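PDB 4Z0V: 2',5'-phosphodiesterase 12 from Homo sapiens, which belongs to the endonuclease/exonuclease/phosphatase family, whose alpha/beta domain here carries a bound magnesium ion, and has an additional N-terminal beta-rich domain of the E-set clan. Local coordinates for residues 17-22 / 66-71; 133-138 / 209-214; 151-156 / 422-427; 279-284 / 321-326; 329-334 / 389-394. All blocks are in the same frame, centred on the assembly; numbering follows the deposited sequence. Where two conformers were deposited one is given.

Contact 1 of 5, residues 17-22 / 66-71; sequences RYIMAG and YTPSNA
Two loops of the N-terminal, E-set-like domain come together where I19, A21 and G22 meet T67, P68 and N70. One backbone hydrogen bond joins residues 17-22 to 66-71: G22 N gives its proton to P68 O at 2.8 Å, with 161° at the hydrogen, and the donor stands somewhat out of the carbonyl plane. The positive phi of G22 suits glycine. The ring of P68 faces residues 17-22. Its CG touches I19 CG2 at 3.8 Å, the two side chains crossing at about a right angle, and its CD lies 3.8 Å from M20 O. With chi1 at -69°, the short CG2 branch of I19 stands opposite the backbone N, and it is this branch that meets the proline. Beyond the hydrogen bond the surroundings of A21 are polar: its CB is 3.4 Å from N70 OD1 and 3.6 Å from S69 O. On the more open flank T67 CG2 lies 3.5 Å from G22 C. The touching parts of the two segments run 80° apart and meet over a short length instead of pairing as strands. I19 and P68 both pack on L77 of strand 77-82, and the backbone of I19 and A21 bonds to E102. M20 turns to N164 and L165 of helix 159-172, and G22 O accepts from K168 NZ of the same helix, so residues 17-22 also link the two domains.

Contact 2 of 5, residues 133-138 / 209-214; sequences ILADTY and QHEGLA
Y138 OH donates a short hydrogen bond, 2.6 Å, to E211 OE2. The oxygen is met on its anti side, 15° out of the carboxylate plane, and it lies at the edge of the tyrosine ring, close to the ring plane. Ring and carboxylate are turned 66° against each other, so the two groups meet at the hydroxyl and do not stack. Nearer the backbone of E211, CG is touched from several directions: A135 CB and T137 CG2 each approach to 3.8 Å, and Y138 CE2 to 3.7 Å. This CG lies between its own backbone N and carbonyl carbon (chi1 53°), with a second bend at chi2, bringing the methylene to its three neighbours. T137 works on two fronts, since its CG2 also lies 3.6 Å above the centre of the Y138 ring, while its OG1 is 3.7 Å from H210 CB. A magnesium ion lies about 5 Å from the Y138 side chain, so the pair is close to the metal. In the next shell A135 holds the N-cap position, and Y138 N bonds back to A135 O at 3.0 Å. D184 receives the N-H groups of D136 and T137, and E182 that of A135. Short helix 136-139 is thereby tied to strand 177-184, which also pairs through V183 with G212 of strand 211-218, the strand carrying E211.

Contact 3 of 5, residues 151-156 / 422-427; sequences YCAPYA and PSVSHP
V424 pushes its CG1 methyl into a hollow made by A153, Y155 and A156. It stands on a type I beta turn from S423 to H426, whose first residue also forms an ST turn, S423 OG accepting from S425 N at 3.0 Å. The hollow closes on the methyl from three directions: A153 CB at 3.7 Å, A156 CB at 3.9 Å, and Y155 OH at 3.3 Å from V424 CG1, the tyrosine ring coming in at a slant. CG1 rests beside its own backbone N, opposite the carbonyl carbon (chi1 -65°), which points it at A153 and Y155. Next to it a second bump, C152 SG, lies over the backbone that follows the cis peptide before P422: it is 3.8 Å from S423 CA and 4.2 Å from P422 CG. Y151 completes the fit by turning its ring edge to P422 O, while its hydroxyl bonds L421 O and G385 N. Helix 159-172 lies behind, with Y161 OH hydrogen-bonded to V424 O and the Y161 ring meeting that of Y155 edge-to-face. Both loops belong to the endonuclease/exonuclease/phosphatase domain. Between the two loops a water accepts from V424 N at 3.1 Å and, weakly, from A153 N.

Contact 4 of 5, residues 279-284 / 321-326; sequences KRICVA and PVIFCG
The backbones of C282, A284, P321, I323 and C325 carry a ladder of four hydrogen bonds. C282 N gives to P321 O, I323 N to C282 O, A284 N to I323 O and C325 N to A284 O, all at 2.8 to 3.0 Å. The pattern is that of parallel strands, whose axes differ by only 12° in direction. CA-H...O contacts fill in between: V322 CA faces C282 O at 3.3 Å, and V283 CA and F324 CA make longer contacts with I323 O and A284 O. The strands are consecutive members of a beta-alpha-beta crossover, strand 280-287, helix 295-316, strand 322-327, in the alpha/beta-sandwich domain. Apolar contacts fall on both faces of the sheet. On the face of C282, V322, A284 and F324, A284 CB meets F324 CD1 at 3.7 Å, and I309 of the crossover helix covers A284, V322 and F324. On the side of I323, I281 CD1 meets I323 CD1 at 3.5 Å; chi1 of I281 (-173°) directs CG1 opposite the backbone N, and a chi2 twisted from the staggered value (145°) brings CD1 to its neighbour. W439 and L437 of strand 433-439 pack there, against I281 and I323 respectively. P321, at the start of the second segment, brings its CD to 3.2 Å from R280 O.

Contact 5 of 5, residues 329-334 / 389-394; sequences NSTPST and GCLDYI
Y393 reaches from strand 387-397 into the loop of S330, T331 and P332, and this end of the contact is closely packed. Y393 OH donates to S330 O at 2.7 Å, in the carbonyl plane and on a lone pair, with the acceptor at the edge of the ring. P332 crowds the same hydroxyl, its CD lying 3.3 Å from Y393 OH, and T331 CA makes a CA-H...O contact of 3.2 Å with C390 O. The oxygens S330 O and C390 O share no hydrogen, and the Y393 proton probably eases their approach. Buried L391 fills the contact with slightly longer approaches: CD2 lies 3.9 Å from T331 CG2, side by side, and CD1 is 4.0 Å from N329 OD1. The looser side is that of partly exposed N329, whose ND2 bonds L288 O and whose O bonds a glycerol, probably from the crystallisation liquor; its side chain is about 7 Å from the magnesium ion. The loop then folds into a type I turn, where T334 N and T334 OG1 both bond T331 O, the hydroxyl at 2.9 Å. T334 is the N-cap of helix 335-342, its OG1 accepting from Y337 N. The clear hydrogen bond between loop and strand is Y393 OH to S330 O; around it lie van der Waals contacts and the T331 CA-H...O contact, while P332 N beside that hydroxyl has no hydrogen to offer.

Overall arrangement
Contact 4 is the most buried, an ordered ladder of backbone bonds inside a sheet; the other four are partly buried. Contact 5 continues the same sheet through neighbouring strands 322-327 and 387-397, with a probable hydrogen bond from Y393 N to G326 O, but its clear hydrogen bond comes from a side-chain hydroxyl. Contacts 2 and 5 both come near the magnesium ion (side chains of Y138 about 5 Å and N329 about 7 Å away), each with a tyrosine donor, to a carboxylate in one and a carbonyl in the other. Contact 3 touches contact 2 through L134 and P422 and is mainly shape and water. Contact 1, in the other domain, lies about 5 Å from contact 3 at nearest atoms, and both border helix 159-172.

Contact 1 of 5, residues 17-22 / 66-71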
# COMPACT_ATOMS: atom_id res chain seq x y z
N ARG A 17 -3.34 -20.73 1.79
CA ARG A 17 -3.98 -21.71 2.68
C ARG A 17 -5.47 -21.59 2.70
O ARG A 17 -6.16 -22.49 3.16
CB ARG A 17 -3.50 -21.50 4.12
CG ARG A 17 -2.08 -21.81 4.26
CD ARG A 17 -1.71 -22.05 5.69
NE ARG A 17 -0.29 -22.34 5.67
CZ ARG A 17 0.22 -23.55 5.55
NH1 ARG A 17 1.52 -23.71 5.45
NH2 ARG A 17 -0.58 -24.61 5.53
N TYR A 18 -5.94 -20.42 2.32
CA TYR A 18 -7.33 -20.03 2.29
C TYR A 18 -7.67 -19.69 0.84
O TYR A 18 -7.04 -18.82 0.26
CB TYR A 18 -7.53 -18.82 3.23
CG TYR A 18 -8.92 -18.60 3.79
CD1 TYR A 18 -9.11 -18.18 5.10
CD2 TYR A 18 -10.04 -18.74 2.98
CE1 TYR A 18 -10.39 -17.97 5.61
CE2 TYR A 18 -11.33 -18.54 3.48
CZ TYR A 18 -11.50 -18.15 4.80
OH TYR A 18 -12.77 -17.94 5.27
N ILE A 19 -8.59 -20.45 0.24
CA ILE A 19 -8.99 -20.23 -1.14
C ILE A 19 -10.50 -19.98 -1.14
O ILE A 19 -11.25 -20.82 -0.62
CB ILE A 19 -8.57 -21.43 -2.04
CG1 ILE A 19 -7.03 -21.47 -2.19
CG2 ILE A 19 -9.28 -21.35 -3.40
CD1 ILE A 19 -6.48 -22.71 -2.82
N MET A 20 -10.95 -18.85 -1.74
CA MET A 20 -12.38 -18.52 -1.80
C MET A 20 -12.86 -18.35 -3.21
O MET A 20 -12.15 -17.78 -4.05
CB MET A 20 -12.69 -17.22 -1.03
CG MET A 20 -12.43 -17.33 0.41
SD MET A 20 -12.86 -15.83 1.33
CE MET A 20 -11.88 -14.77 0.64
N ALA A 21 -14.12 -18.74 -3.46
CA ALA A 21 -14.76 -18.54 -4.76
C ALA A 21 -14.81 -17.05 -5.08
O ALA A 21 -15.17 -16.27 -4.21
CB ALA A 21 -16.17 -19.11 -4.73
N GLY A 22 -14.41 -16.67 -6.29
CA GLY A 22 -14.41 -15.27 -6.71
C GLY A 22 -13.21 -14.46 -6.26
O GLY A 22 -13.13 -13.25 -6.57
N TYR A 66 -5.52 -18.19 -10.81
CA TYR A 66 -6.80 -18.86 -11.04
C TYR A 66 -7.82 -18.26 -10.10
O TYR A 66 -7.56 -18.21 -8.91
CB TYR A 66 -6.65 -20.38 -10.77
CG TYR A 66 -7.93 -21.16 -10.96
CD1 TYR A 66 -8.36 -21.52 -12.23
CD2 TYR A 66 -8.73 -21.51 -9.87
CE1 TYR A 66 -9.58 -22.19 -12.42
CE2 TYR A 66 -9.91 -22.24 -10.04
CZ TYR A 66 -10.35 -22.54 -11.33
OH TYR A 66 -11.50 -23.26 -11.52
N THR A 67 -9.01 -17.88 -10.61
CA THR A 67 -10.10 -17.37 -9.76
C THR A 67 -11.17 -18.46 -9.73
O THR A 67 -11.85 -18.70 -10.74
CB THR A 67 -10.63 -16.01 -10.25
OG1 THR A 67 -9.55 -15.11 -10.35
CG2 THR A 67 -11.64 -15.40 -9.27
N PRO A 68 -11.36 -19.15 -8.59
CA PRO A 68 -12.37 -20.23 -8.57
C PRO A 68 -13.78 -19.70 -8.74
O PRO A 68 -14.05 -18.55 -8.37
CB PRO A 68 -12.21 -20.85 -7.17
CG PRO A 68 -10.93 -20.32 -6.63
CD PRO A 68 -10.69 -19.01 -7.29
N SER A 69 -14.66 -20.52 -9.28
CA SER A 69 -16.07 -20.12 -9.43
C SER A 69 -16.85 -20.69 -8.24
O SER A 69 -16.29 -21.46 -7.45
CB SER A 69 -16.62 -20.67 -10.74
OG SER A 69 -16.75 -22.08 -10.65
N ASN A 70 -18.17 -20.40 -8.15
CA ASN A 70 -19.00 -20.98 -7.10
C ASN A 70 -19.15 -22.49 -7.32
O ASN A 70 -19.28 -23.21 -6.35
CB ASN A 70 -20.37 -20.30 -7.04
CG ASN A 70 -20.34 -18.91 -6.47
OD1 ASN A 70 -19.37 -18.49 -5.82
ND2 ASN A 70 -21.40 -18.15 -6.70
N ALA A 71 -19.00 -22.96 -8.57
CA ALA A 71 -19.07 -24.38 -8.90
C ALA A 71 -17.88 -25.16 -8.32
O ALA A 71 -17.94 -26.38 -8.21
CB ALA A 71 -19.13 -24.57 -10.40

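Contact 2 of 5, residues 133-138 / 209-214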
# COMPACT_ATOMS: atom_id res chain seq x y z
N ILE A 133 -3.00 -1.01 5.21
CA ILE A 133 -3.65 -2.33 5.11
C ILE A 133 -3.80 -3.05 6.45
O ILE A 133 -4.31 -4.19 6.44
CB ILE A 133 -2.95 -3.24 4.05
CG1 ILE A 133 -1.45 -3.51 4.42
CG2 ILE A 133 -3.11 -2.61 2.63
CD1 ILE A 133 -0.81 -4.69 3.59
N LEU A 134 -3.48 -2.38 7.57
CA LEU A 134 -3.63 -2.88 8.97
C LEU A 134 -2.74 -4.10 9.20
O LEU A 134 -3.03 -5.24 8.76
CB LEU A 134 -5.12 -3.19 9.27
CG LEU A 134 -5.48 -3.86 10.61
CD1 LEU A 134 -4.93 -3.08 11.80
CD2 LEU A 134 -7.00 -4.05 10.72
N ALA A 135 -1.64 -3.87 9.94
CA ALA A 135 -0.66 -4.91 10.13
C ALA A 135 -1.17 -6.01 11.07
O ALA A 135 -1.80 -5.74 12.11
CB ALA A 135 0.64 -4.34 10.66
N ASP A 136 -0.87 -7.25 10.69
CA ASP A 136 -1.20 -8.40 11.53
C ASP A 136 -0.45 -8.31 12.86
O ASP A 136 -0.96 -8.78 13.88
CB ASP A 136 -0.83 -9.72 10.83
CG ASP A 136 -1.19 -10.92 11.68
OD1 ASP A 136 -2.39 -11.11 11.94
OD2 ASP A 136 -0.26 -11.60 12.15
N THR A 137 0.74 -7.67 12.88
CA THR A 137 1.48 -7.50 14.15
C THR A 137 0.58 -6.80 15.17
O THR A 137 0.67 -7.09 16.37
CB THR A 137 2.84 -6.82 13.95
OG1 THR A 137 3.56 -6.93 15.18
CG2 THR A 137 2.74 -5.36 13.59
N TYR A 138 -0.34 -5.92 14.71
CA TYR A 138 -1.28 -5.24 15.60
C TYR A 138 -2.63 -5.94 15.64
O TYR A 138 -3.18 -6.11 16.74
CB TYR A 138 -1.48 -3.76 15.26
CG TYR A 138 -0.19 -3.00 15.03
CD1 TYR A 138 0.77 -2.91 16.03
CD2 TYR A 138 0.10 -2.42 13.79
CE1 TYR A 138 2.00 -2.27 15.81
CE2 TYR A 138 1.33 -1.79 13.55
CZ TYR A 138 2.28 -1.72 14.57
OH TYR A 138 3.49 -1.10 14.38
N GLN A 209 9.90 -1.98 12.48
CA GLN A 209 10.24 -3.11 13.33
C GLN A 209 9.65 -4.39 12.75
O GLN A 209 10.37 -5.22 12.20
CB GLN A 209 9.79 -2.89 14.79
CG GLN A 209 10.22 -4.07 15.67
CD GLN A 209 10.00 -3.81 17.12
OE1 GLN A 209 9.11 -3.03 17.53
NE2 GLN A 209 10.75 -4.51 17.93
N HIS A 210 8.34 -4.57 12.90
CA HIS A 210 7.66 -5.76 12.41
C HIS A 210 6.81 -5.45 11.18
O HIS A 210 6.28 -6.35 10.56
CB HIS A 210 6.78 -6.34 13.55
CG HIS A 210 7.59 -6.87 14.68
ND1 HIS A 210 8.73 -7.66 14.45
CD2 HIS A 210 7.40 -6.75 16.01
CE1 HIS A 210 9.19 -7.97 15.66
NE2 HIS A 210 8.44 -7.43 16.63
N GLU A 211 6.70 -4.17 10.83
CA GLU A 211 5.90 -3.77 9.67
C GLU A 211 6.46 -2.49 9.11
O GLU A 211 7.19 -1.77 9.80
CB GLU A 211 4.38 -3.63 10.01
CG GLU A 211 4.01 -2.73 11.19
CD GLU A 211 4.05 -1.23 10.94
OE1 GLU A 211 3.98 -0.83 9.76
OE2 GLU A 211 4.05 -0.46 11.91
N GLY A 212 6.07 -2.18 7.88
CA GLY A 212 6.53 -0.95 7.27
C GLY A 212 5.80 -0.58 6.01
O GLY A 212 4.58 -0.81 5.85
N LEU A 213 6.56 -0.01 5.12
CA LEU A 213 6.04 0.57 3.91
C LEU A 213 6.39 -0.25 2.70
O LEU A 213 7.51 -0.76 2.61
CB LEU A 213 6.66 1.96 3.73
CG LEU A 213 6.56 2.99 4.89
CD1 LEU A 213 7.34 4.26 4.49
CD2 LEU A 213 5.09 3.35 5.17
N ALA A 214 5.48 -0.27 1.71
CA ALA A 214 5.79 -0.88 0.41
C ALA A 214 5.32 0.02 -0.73
O ALA A 214 4.29 0.69 -0.61
CB ALA A 214 5.16 -2.26 0.28

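Contact 3 of 5, residues 151-156 / 422-427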
# COMPACT_ATOMS: atom_id res chain seq x y z
N TYR A 151 -16.71 -5.48 17.21
CA TYR A 151 -17.80 -5.56 16.24
C TYR A 151 -17.44 -6.39 15.01
O TYR A 151 -18.32 -6.72 14.22
CB TYR A 151 -18.20 -4.14 15.78
CG TYR A 151 -17.03 -3.25 15.41
CD1 TYR A 151 -16.39 -3.38 14.18
CD2 TYR A 151 -16.53 -2.30 16.30
CE1 TYR A 151 -15.30 -2.58 13.84
CE2 TYR A 151 -15.43 -1.51 15.99
CZ TYR A 151 -14.80 -1.67 14.76
OH TYR A 151 -13.76 -0.84 14.42
N CYS A 152 -16.15 -6.68 14.81
CA CYS A 152 -15.71 -7.40 13.63
C CYS A 152 -15.74 -8.89 13.89
O CYS A 152 -15.34 -9.32 14.96
CB CYS A 152 -14.31 -6.94 13.22
SG CYS A 152 -13.69 -7.70 11.70
N ALA A 153 -16.18 -9.68 12.93
CA ALA A 153 -16.15 -11.14 13.08
C ALA A 153 -14.69 -11.57 13.30
O ALA A 153 -13.84 -11.17 12.51
CB ALA A 153 -16.72 -11.80 11.84
N PRO A 154 -14.34 -12.27 14.40
CA PRO A 154 -12.93 -12.63 14.63
C PRO A 154 -12.26 -13.30 13.42
O PRO A 154 -11.10 -12.99 13.17
CB PRO A 154 -13.01 -13.59 15.81
CG PRO A 154 -14.21 -13.08 16.58
CD PRO A 154 -15.19 -12.73 15.52
N TYR A 155 -12.98 -14.15 12.66
CA TYR A 155 -12.39 -14.81 11.49
C TYR A 155 -11.97 -13.77 10.44
O TYR A 155 -11.00 -14.01 9.72
CB TYR A 155 -13.33 -15.88 10.85
CG TYR A 155 -14.51 -15.37 10.06
CD1 TYR A 155 -14.39 -15.06 8.71
CD2 TYR A 155 -15.77 -15.27 10.64
CE1 TYR A 155 -15.48 -14.60 7.97
CE2 TYR A 155 -16.88 -14.86 9.89
CZ TYR A 155 -16.73 -14.52 8.56
OH TYR A 155 -17.81 -14.11 7.83
N ALA A 156 -12.71 -12.65 10.36
CA ALA A 156 -12.43 -11.59 9.38
C ALA A 156 -11.22 -10.73 9.77
O ALA A 156 -10.80 -9.90 8.97
CB ALA A 156 -13.65 -10.71 9.18
N PRO A 422 -12.25 -2.91 10.65
CA PRO A 422 -12.48 -3.80 9.50
C PRO A 422 -13.76 -4.60 9.68
O PRO A 422 -14.40 -4.52 10.73
CB PRO A 422 -11.23 -4.68 9.49
CG PRO A 422 -10.78 -4.73 10.91
CD PRO A 422 -11.16 -3.41 11.52
N SER A 423 -14.14 -5.35 8.64
CA SER A 423 -15.34 -6.17 8.66
C SER A 423 -15.15 -7.38 7.76
O SER A 423 -14.15 -7.50 7.03
CB SER A 423 -16.54 -5.36 8.20
OG SER A 423 -16.48 -5.17 6.79
N VAL A 424 -16.19 -8.22 7.71
CA VAL A 424 -16.20 -9.35 6.78
C VAL A 424 -16.12 -8.85 5.30
O VAL A 424 -15.75 -9.63 4.44
CB VAL A 424 -17.47 -10.23 6.99
CG1 VAL A 424 -17.46 -10.88 8.37
CG2 VAL A 424 -18.76 -9.42 6.79
N SER A 425 -16.45 -7.56 5.03
CA SER A 425 -16.48 -7.03 3.69
C SER A 425 -15.37 -6.01 3.41
O SER A 425 -15.30 -5.48 2.31
CB SER A 425 -17.85 -6.38 3.44
OG SER A 425 -18.87 -7.35 3.59
N HIS A 426 -14.52 -5.72 4.41
CA HIS A 426 -13.50 -4.68 4.29
C HIS A 426 -12.28 -5.07 5.13
O HIS A 426 -12.40 -5.19 6.35
CB HIS A 426 -14.10 -3.35 4.75
CG HIS A 426 -13.23 -2.19 4.39
ND1 HIS A 426 -13.37 -1.53 3.20
CD2 HIS A 426 -12.17 -1.67 5.06
CE1 HIS A 426 -12.43 -0.60 3.18
NE2 HIS A 426 -11.69 -0.64 4.29
N PRO A 427 -11.11 -5.28 4.49
CA PRO A 427 -9.98 -5.88 5.21
C PRO A 427 -9.05 -4.96 6.00
O PRO A 427 -7.96 -5.40 6.38
CB PRO A 427 -9.20 -6.55 4.07
CG PRO A 427 -9.40 -5.57 2.90
CD PRO A 427 -10.86 -5.22 3.03
O HOH W 1 -17.66 -7.95 10.40
O HOH W 2 -11.52 -8.42 6.64

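Contact 4 of 5, residues 279-284 / 321-326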
# COMPACT_ATOMS: atom_id res chain seq x y z
N LYS A 279 10.31 11.29 -19.05
CA LYS A 279 9.48 11.32 -17.87
C LYS A 279 9.94 10.42 -16.73
O LYS A 279 9.95 9.18 -16.81
CB LYS A 279 8.01 11.02 -18.19
CG LYS A 279 7.27 12.27 -18.66
CD LYS A 279 5.86 11.97 -19.17
CE LYS A 279 5.08 13.23 -19.53
NZ LYS A 279 5.71 14.01 -20.63
N ARG A 280 10.29 11.10 -15.64
CA ARG A 280 10.70 10.47 -14.39
C ARG A 280 9.76 11.00 -13.30
O ARG A 280 9.24 12.11 -13.43
CB ARG A 280 12.19 10.74 -14.08
CG ARG A 280 13.17 10.07 -15.08
CD ARG A 280 14.65 10.50 -14.99
NE ARG A 280 14.81 11.95 -15.02
CZ ARG A 280 15.96 12.63 -15.03
NH1 ARG A 280 17.14 11.99 -15.09
NH2 ARG A 280 15.95 13.95 -15.02
N ILE A 281 9.55 10.24 -12.24
CA ILE A 281 8.69 10.71 -11.16
C ILE A 281 9.23 10.16 -9.85
O ILE A 281 9.74 9.03 -9.79
CB ILE A 281 7.21 10.32 -11.41
CG1 ILE A 281 6.27 10.96 -10.37
CG2 ILE A 281 7.01 8.79 -11.52
CD1 ILE A 281 4.93 11.33 -11.00
N CYS A 282 9.20 11.00 -8.85
CA CYS A 282 9.65 10.67 -7.51
C CYS A 282 8.41 10.27 -6.68
O CYS A 282 7.54 11.11 -6.44
CB CYS A 282 10.38 11.87 -6.92
SG CYS A 282 10.83 11.66 -5.19
N VAL A 283 8.32 9.00 -6.28
CA VAL A 283 7.17 8.48 -5.50
C VAL A 283 7.58 8.32 -4.05
O VAL A 283 8.48 7.51 -3.74
CB VAL A 283 6.65 7.13 -6.08
CG1 VAL A 283 5.49 6.61 -5.22
CG2 VAL A 283 6.21 7.29 -7.54
N ALA A 284 6.95 9.10 -3.16
CA ALA A 284 7.27 9.04 -1.75
C ALA A 284 6.07 8.45 -1.01
O ALA A 284 4.91 8.61 -1.43
CB ALA A 284 7.64 10.43 -1.23
N PRO A 321 8.94 15.57 -11.14
CA PRO A 321 7.73 15.78 -10.33
C PRO A 321 7.56 14.74 -9.23
O PRO A 321 8.27 13.74 -9.22
CB PRO A 321 6.61 15.72 -11.36
CG PRO A 321 7.12 14.84 -12.42
CD PRO A 321 8.60 15.06 -12.49
N VAL A 322 6.64 15.00 -8.30
CA VAL A 322 6.46 14.18 -7.11
C VAL A 322 5.03 13.71 -6.90
O VAL A 322 4.06 14.42 -7.17
CB VAL A 322 6.91 15.04 -5.87
CG1 VAL A 322 6.58 14.35 -4.54
CG2 VAL A 322 8.41 15.38 -5.94
N ILE A 323 4.91 12.48 -6.37
CA ILE A 323 3.67 11.90 -5.85
C ILE A 323 4.03 11.56 -4.42
O ILE A 323 5.05 10.90 -4.22
CB ILE A 323 3.11 10.67 -6.62
CG1 ILE A 323 2.66 11.05 -8.04
CG2 ILE A 323 1.93 10.03 -5.83
CD1 ILE A 323 2.47 9.83 -8.94
N PHE A 324 3.26 12.03 -3.45
CA PHE A 324 3.55 11.72 -2.05
C PHE A 324 2.31 11.12 -1.40
O PHE A 324 1.34 11.82 -1.08
CB PHE A 324 4.04 12.99 -1.31
CG PHE A 324 4.60 12.85 0.09
CD1 PHE A 324 4.70 11.61 0.71
CD2 PHE A 324 5.05 13.97 0.78
CE1 PHE A 324 5.25 11.49 1.99
CE2 PHE A 324 5.60 13.85 2.06
CZ PHE A 324 5.69 12.61 2.67
N CYS A 325 2.34 9.80 -1.23
CA CYS A 325 1.26 9.02 -0.61
C CYS A 325 1.55 8.84 0.85
O CYS A 325 2.70 8.84 1.26
CB CYS A 325 1.17 7.65 -1.28
SG CYS A 325 0.66 7.70 -3.01
N GLY A 326 0.53 8.48 1.61
CA GLY A 326 0.81 8.10 2.99
C GLY A 326 -0.35 8.12 3.93
O GLY A 326 -1.44 8.60 3.60

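Contact 5 of 5, residues 329-334 / 389-394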
# COMPACT_ATOMS: atom_id res chain seq x y z
N ASN A 329 -1.76 10.49 9.44
CA ASN A 329 -2.36 10.61 10.79
C ASN A 329 -2.71 12.09 11.11
O ASN A 329 -2.58 12.54 12.25
CB ASN A 329 -1.38 10.04 11.84
CG ASN A 329 -1.54 8.55 11.99
OD1 ASN A 329 -2.64 8.08 12.29
ND2 ASN A 329 -0.45 7.79 11.88
N SER A 330 -3.18 12.81 10.06
CA SER A 330 -3.52 14.25 10.15
C SER A 330 -4.77 14.52 9.39
O SER A 330 -4.82 14.27 8.18
CB SER A 330 -2.40 15.12 9.59
OG SER A 330 -1.11 14.74 10.03
N THR A 331 -5.74 15.14 10.05
CA THR A 331 -6.97 15.51 9.35
C THR A 331 -6.79 16.84 8.60
O THR A 331 -5.82 17.55 8.87
CB THR A 331 -8.15 15.58 10.33
OG1 THR A 331 -7.98 16.73 11.17
CG2 THR A 331 -8.37 14.28 11.11
N PRO A 332 -7.72 17.24 7.70
CA PRO A 332 -7.52 18.51 6.95
C PRO A 332 -7.55 19.80 7.77
O PRO A 332 -7.15 20.84 7.26
CB PRO A 332 -8.67 18.50 5.93
CG PRO A 332 -9.04 17.02 5.79
CD PRO A 332 -8.90 16.50 7.19
N SER A 333 -7.96 19.74 9.04
CA SER A 333 -7.99 20.96 9.86
C SER A 333 -6.66 21.21 10.59
O SER A 333 -6.52 22.24 11.25
CB SER A 333 -9.13 20.88 10.88
OG SER A 333 -8.98 19.75 11.71
N THR A 334 -5.66 20.31 10.43
CA THR A 334 -4.41 20.40 11.18
C THR A 334 -3.39 21.37 10.58
O THR A 334 -3.47 21.75 9.41
CB THR A 334 -3.75 19.03 11.29
OG1 THR A 334 -3.40 18.57 9.99
CG2 THR A 334 -4.64 18.01 11.99
N GLY A 389 -11.91 9.66 10.78
CA GLY A 389 -11.22 10.84 10.32
C GLY A 389 -10.55 10.61 8.99
O GLY A 389 -10.30 9.46 8.59
N CYS A 390 -10.30 11.70 8.28
CA CYS A 390 -9.57 11.64 7.02
C CYS A 390 -8.11 11.76 7.39
O CYS A 390 -7.70 12.84 7.81
CB CYS A 390 -10.01 12.77 6.10
SG CYS A 390 -8.98 12.94 4.63
N LEU A 391 -7.34 10.65 7.29
CA LEU A 391 -5.94 10.61 7.73
C LEU A 391 -4.97 10.37 6.60
O LEU A 391 -3.76 10.58 6.77
CB LEU A 391 -5.77 9.46 8.75
CG LEU A 391 -6.63 9.54 10.04
CD1 LEU A 391 -6.37 8.36 10.93
CD2 LEU A 391 -6.43 10.86 10.79
N ASP A 392 -5.47 9.85 5.47
CA ASP A 392 -4.68 9.41 4.30
C ASP A 392 -4.81 10.34 3.15
O ASP A 392 -5.90 10.87 2.89
CB ASP A 392 -5.16 8.01 3.86
CG ASP A 392 -5.09 6.99 4.98
OD1 ASP A 392 -4.00 6.44 5.22
OD2 ASP A 392 -6.11 6.83 5.70
N TYR A 393 -3.70 10.54 2.41
CA TYR A 393 -3.73 11.43 1.25
C TYR A 393 -2.84 10.95 0.13
O TYR A 393 -1.85 10.26 0.38
CB TYR A 393 -3.28 12.85 1.63
CG TYR A 393 -4.05 13.47 2.78
CD1 TYR A 393 -5.24 14.15 2.55
CD2 TYR A 393 -3.60 13.36 4.09
CE1 TYR A 393 -5.99 14.68 3.62
CE2 TYR A 393 -4.33 13.86 5.16
CZ TYR A 393 -5.52 14.54 4.91
OH TYR A 393 -6.25 15.02 5.97
N ILE A 394 -3.18 11.33 -1.11
CA ILE A 394 -2.31 11.16 -2.27
C ILE A 394 -1.98 12.59 -2.66
O ILE A 394 -2.84 13.25 -3.23
CB ILE A 394 -2.91 10.34 -3.42
CG1 ILE A 394 -3.16 8.86 -2.98
CG2 ILE A 394 -1.97 10.39 -4.66
CD1 ILE A 394 -4.13 8.09 -3.96